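PDB 4BQ2: B-agarase from Saccharophagus degradans, which hydrolyses beta-linkages of agarose as an exo-acting beta-agarase of glycoside hydrolase family 50. Local coordinates for residues A283-M297 and A696-A710. Sequence-based numbering, arbitrary orientation.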
# COMPACT_ATOMS: atom_id res chain seq x y z
N ALA A 283 8.12 8.08 16.66
CA ALA A 283 7.02 8.56 15.87
C ALA A 283 5.95 7.48 15.66
O ALA A 283 6.24 6.39 15.16
CB ALA A 283 7.54 9.06 14.52
N THR A 284 4.72 7.78 16.08
CA THR A 284 3.59 6.95 15.77
C THR A 284 2.50 7.85 15.22
O THR A 284 2.45 9.04 15.56
CB THR A 284 3.07 6.19 17.00
OG1 THR A 284 2.66 7.15 18.00
CG2 THR A 284 4.19 5.25 17.57
N GLY A 285 1.65 7.31 14.35
CA GLY A 285 0.55 8.11 13.78
C GLY A 285 0.04 7.51 12.47
O GLY A 285 0.43 6.38 12.09
N LEU A 286 -0.83 8.27 11.80
CA LEU A 286 -1.51 7.77 10.61
C LEU A 286 -1.21 8.61 9.40
O LEU A 286 -0.95 9.83 9.52
CB LEU A 286 -3.05 7.77 10.81
CG LEU A 286 -3.52 7.23 12.18
CD1 LEU A 286 -5.04 7.30 12.28
CD2 LEU A 286 -3.01 5.82 12.56
N ASP A 287 -1.26 7.97 8.24
CA ASP A 287 -1.04 8.64 6.98
C ASP A 287 -2.37 9.09 6.39
O ASP A 287 -3.41 8.53 6.74
CB ASP A 287 -0.41 7.67 5.99
CG ASP A 287 0.95 7.17 6.44
OD1 ASP A 287 1.74 7.97 6.95
OD2 ASP A 287 1.22 5.97 6.25
N ILE A 288 -2.32 10.04 5.45
CA ILE A 288 -3.52 10.47 4.67
C ILE A 288 -4.54 11.11 5.60
O ILE A 288 -5.70 10.64 5.75
CB ILE A 288 -4.17 9.34 3.82
CG1 ILE A 288 -3.11 8.56 3.01
CG2 ILE A 288 -5.25 9.95 2.91
CD1 ILE A 288 -2.73 9.22 1.68
N ILE A 289 -4.09 12.17 6.24
CA ILE A 289 -4.95 12.95 7.12
C ILE A 289 -5.36 14.17 6.30
O ILE A 289 -4.91 15.32 6.52
CB ILE A 289 -4.24 13.27 8.46
CG1 ILE A 289 -3.89 11.96 9.18
CG2 ILE A 289 -5.17 14.10 9.36
CD1 ILE A 289 -3.10 12.20 10.45
N ARG A 290 -6.22 13.87 5.33
CA ARG A 290 -6.70 14.80 4.34
C ARG A 290 -7.92 14.13 3.69
O ARG A 290 -8.18 12.93 3.89
CB ARG A 290 -5.63 15.05 3.26
CG ARG A 290 -5.17 13.76 2.54
CD ARG A 290 -4.10 14.13 1.53
NE ARG A 290 -3.72 13.03 0.64
CZ ARG A 290 -2.71 13.07 -0.23
NH1 ARG A 290 -1.92 14.16 -0.29
NH2 ARG A 290 -2.46 12.01 -1.00
N LEU A 291 -8.61 14.87 2.84
CA LEU A 291 -9.80 14.33 2.17
C LEU A 291 -9.59 13.92 0.70
O LEU A 291 -10.51 13.35 0.11
CB LEU A 291 -10.97 15.33 2.30
CG LEU A 291 -11.36 15.69 3.75
CD1 LEU A 291 -12.57 16.64 3.77
CD2 LEU A 291 -11.67 14.46 4.60
N SER A 292 -8.41 14.20 0.15
CA SER A 292 -8.07 14.06 -1.27
C SER A 292 -8.38 12.67 -1.83
O SER A 292 -8.64 12.51 -3.02
CB SER A 292 -6.54 14.27 -1.47
OG SER A 292 -6.13 15.54 -0.99
N ASN A 293 -8.28 11.67 -0.97
CA ASN A 293 -8.33 10.27 -1.42
C ASN A 293 -9.63 9.57 -1.04
O ASN A 293 -9.72 8.32 -1.11
CB ASN A 293 -7.12 9.48 -0.92
CG ASN A 293 -5.83 10.01 -1.48
OD1 ASN A 293 -5.51 9.80 -2.68
ND2 ASN A 293 -5.06 10.67 -0.65
N SER A 294 -10.62 10.37 -0.63
CA SER A 294 -11.87 9.86 -0.06
C SER A 294 -13.01 9.87 -1.06
O SER A 294 -14.15 9.56 -0.69
CB SER A 294 -12.26 10.64 1.21
OG SER A 294 -12.72 11.96 0.92
N SER A 295 -12.74 10.25 -2.31
CA SER A 295 -13.80 10.23 -3.33
C SER A 295 -13.73 8.97 -4.18
O SER A 295 -12.66 8.37 -4.30
CB SER A 295 -13.73 11.50 -4.20
OG SER A 295 -12.69 11.40 -5.18
N THR A 296 -14.88 8.59 -4.76
CA THR A 296 -15.03 7.38 -5.58
C THR A 296 -15.73 7.74 -6.90
O THR A 296 -16.62 8.60 -6.88
CB THR A 296 -15.82 6.27 -4.82
OG1 THR A 296 -15.79 5.04 -5.55
CG2 THR A 296 -17.30 6.70 -4.44
N MET A 297 -15.31 7.15 -8.03
CA MET A 297 -15.88 7.53 -9.32
C MET A 297 -17.39 7.21 -9.40
O MET A 297 -17.79 6.08 -9.12
CB MET A 297 -15.12 6.88 -10.51
CG MET A 297 -13.65 7.30 -10.71
SD MET A 297 -13.36 9.07 -10.92
CE MET A 297 -11.82 9.02 -11.82
N ALA A 696 6.84 4.36 13.18
CA ALA A 696 6.05 3.62 12.18
C ALA A 696 4.70 4.31 12.03
O ALA A 696 4.02 4.57 13.03
CB ALA A 696 5.83 2.19 12.65
N HIS A 697 4.32 4.58 10.79
CA HIS A 697 3.02 5.19 10.47
C HIS A 697 2.13 4.15 9.77
O HIS A 697 2.57 3.36 8.93
CB HIS A 697 3.19 6.42 9.57
CG HIS A 697 3.80 7.61 10.27
ND1 HIS A 697 4.81 8.37 9.70
CD2 HIS A 697 3.55 8.16 11.48
CE1 HIS A 697 5.13 9.35 10.53
NE2 HIS A 697 4.39 9.23 11.62
N TRP A 698 0.87 4.15 10.19
CA TRP A 698 -0.20 3.30 9.63
C TRP A 698 -0.87 3.98 8.47
O TRP A 698 -1.20 5.21 8.53
CB TRP A 698 -1.20 3.07 10.77
CG TRP A 698 -2.56 2.57 10.37
CD1 TRP A 698 -3.57 3.28 9.76
CD2 TRP A 698 -3.03 1.26 10.55
NE1 TRP A 698 -4.67 2.46 9.56
CE2 TRP A 698 -4.36 1.21 10.03
CE3 TRP A 698 -2.47 0.09 11.10
CZ2 TRP A 698 -5.13 0.04 10.07
CZ3 TRP A 698 -3.22 -1.06 11.12
CH2 TRP A 698 -4.55 -1.07 10.64
N PHE A 699 -1.09 3.22 7.40
CA PHE A 699 -1.80 3.72 6.23
C PHE A 699 -3.19 3.08 6.24
O PHE A 699 -3.29 1.86 6.02
CB PHE A 699 -1.04 3.29 4.95
CG PHE A 699 -1.57 3.92 3.68
CD1 PHE A 699 -2.71 3.41 3.06
CD2 PHE A 699 -0.91 5.01 3.09
CE1 PHE A 699 -3.19 3.98 1.88
CE2 PHE A 699 -1.39 5.60 1.91
CZ PHE A 699 -2.55 5.09 1.30
N GLN A 700 -4.27 3.82 6.52
CA GLN A 700 -4.35 5.28 6.61
C GLN A 700 -5.44 5.67 7.64
O GLN A 700 -5.98 4.81 8.31
CB GLN A 700 -4.71 5.83 5.23
CG GLN A 700 -6.00 5.17 4.70
CD GLN A 700 -6.39 5.61 3.31
OE1 GLN A 700 -5.66 6.34 2.63
NE2 GLN A 700 -7.55 5.18 2.87
N TYR A 701 -5.78 6.95 7.73
CA TYR A 701 -6.72 7.43 8.75
C TYR A 701 -8.13 6.84 8.51
O TYR A 701 -8.78 6.39 9.45
CB TYR A 701 -6.75 8.97 8.69
CG TYR A 701 -7.60 9.70 9.72
CD1 TYR A 701 -7.94 9.13 10.93
CD2 TYR A 701 -7.99 11.03 9.48
CE1 TYR A 701 -8.71 9.83 11.86
CE2 TYR A 701 -8.70 11.75 10.41
CZ TYR A 701 -9.07 11.15 11.59
OH TYR A 701 -9.80 11.91 12.52
N MET A 702 -8.60 6.91 7.27
CA MET A 702 -9.99 6.50 6.95
C MET A 702 -9.98 5.28 6.06
O MET A 702 -9.01 5.10 5.32
CB MET A 702 -10.71 7.63 6.21
CG MET A 702 -10.74 8.94 7.00
SD MET A 702 -9.86 10.35 6.24
CE MET A 702 -10.65 10.59 4.65
N ASP A 703 -11.04 4.46 6.08
CA ASP A 703 -11.17 3.41 5.07
C ASP A 703 -11.17 4.06 3.72
O ASP A 703 -11.68 5.19 3.56
CB ASP A 703 -12.52 2.66 5.21
CG ASP A 703 -12.59 1.77 6.43
OD1 ASP A 703 -11.53 1.31 6.92
OD2 ASP A 703 -13.73 1.56 6.91
N SER A 704 -10.65 3.35 2.73
CA SER A 704 -10.88 3.71 1.34
C SER A 704 -12.37 3.48 1.04
O SER A 704 -12.97 2.59 1.65
CB SER A 704 -10.08 2.83 0.37
OG SER A 704 -8.75 2.61 0.77
N PRO A 705 -12.95 4.24 0.09
CA PRO A 705 -14.33 4.03 -0.38
C PRO A 705 -14.61 2.58 -0.74
O PRO A 705 -13.75 1.89 -1.28
CB PRO A 705 -14.41 4.91 -1.61
CG PRO A 705 -13.46 6.05 -1.31
CD PRO A 705 -12.31 5.39 -0.60
N LEU A 706 -15.81 2.10 -0.41
CA LEU A 706 -16.23 0.74 -0.72
C LEU A 706 -16.06 0.38 -2.21
O LEU A 706 -15.71 -0.75 -2.55
CB LEU A 706 -17.70 0.58 -0.32
CG LEU A 706 -18.33 -0.81 -0.46
CD1 LEU A 706 -17.86 -1.77 0.61
CD2 LEU A 706 -19.84 -0.69 -0.40
N THR A 707 -16.32 1.35 -3.07
CA THR A 707 -16.28 1.17 -4.51
C THR A 707 -15.00 1.70 -5.12
O THR A 707 -14.94 1.95 -6.33
CB THR A 707 -17.48 1.86 -5.18
OG1 THR A 707 -17.57 3.23 -4.75
CG2 THR A 707 -18.75 1.09 -4.82
N GLY A 708 -13.96 1.80 -4.30
CA GLY A 708 -12.65 2.25 -4.78
C GLY A 708 -12.34 3.73 -4.68
O GLY A 708 -13.15 4.58 -5.05
N ARG A 709 -11.14 4.07 -4.21
CA ARG A 709 -10.71 5.47 -4.28
C ARG A 709 -10.55 5.81 -5.76
O ARG A 709 -10.18 4.97 -6.57
CB ARG A 709 -9.41 5.71 -3.50
CG ARG A 709 -8.17 5.05 -4.11
CD ARG A 709 -6.93 5.26 -3.22
NE ARG A 709 -5.74 4.61 -3.77
CZ ARG A 709 -4.51 4.78 -3.32
NH1 ARG A 709 -4.30 5.56 -2.24
NH2 ARG A 709 -3.49 4.17 -3.92
N ALA A 710 -10.90 7.04 -6.12
CA ALA A 710 -10.87 7.50 -7.52
C ALA A 710 -9.51 7.25 -8.23
O ALA A 710 -9.47 6.88 -9.42
CB ALA A 710 -11.26 8.99 -7.57
O HOH W 1 1.86 4.22 14.63
O HOH W 2 4.72 8.11 6.97
O HOH W 3 -7.37 8.53 5.03
O HOH W 4 -8.64 6.42 0.15
O HOH W 5 -13.40 5.15 -7.93
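Asp287 and His697 meet on one face of a parallel strand pair, the carboxylate crossing the imidazole at about a right angle with their planes 76° apart. Asp287 OD1 lies 3.4 Å from His697 CB, and a water bridges OD1 to ND1; the strongest polar partners lie outside the two segments, Asn417 for Asp287 and Ser414 for His697. Gly285 has its N at the imidazole edge, near the ring plane. On the opposite face Leu286 runs alongside Trp698, CD2 resting 3.7 Å from Trp698 CB, while its other branch, CD1, meets Tyr701 CD1. Trp698 N donates a hydrogen bond to Gly285 O, and Asp287 N to Trp698 O at 2.8 Å. A cis peptide precedes Gln700, after which Tyr701 N donates a hydrogen bond to Asp287 O. Ile288 slants across Phe699, its CG1 3.6 Å from CE2. Bent at chi2 and chi3, Met702 brings CE to 3.8 Å from Ser294 CB. Thr296 OG1, anti to the backbone N (chi1 -171°), donates to an in-plane lone pair of Gly708 O at 2.7 Å. Peptide hydrogen bonds thus hold the parallel strands, probably closing a (beta/alpha)8 barrel, while direct and water-bridged bonds satisfy polar groups of the loops beyond.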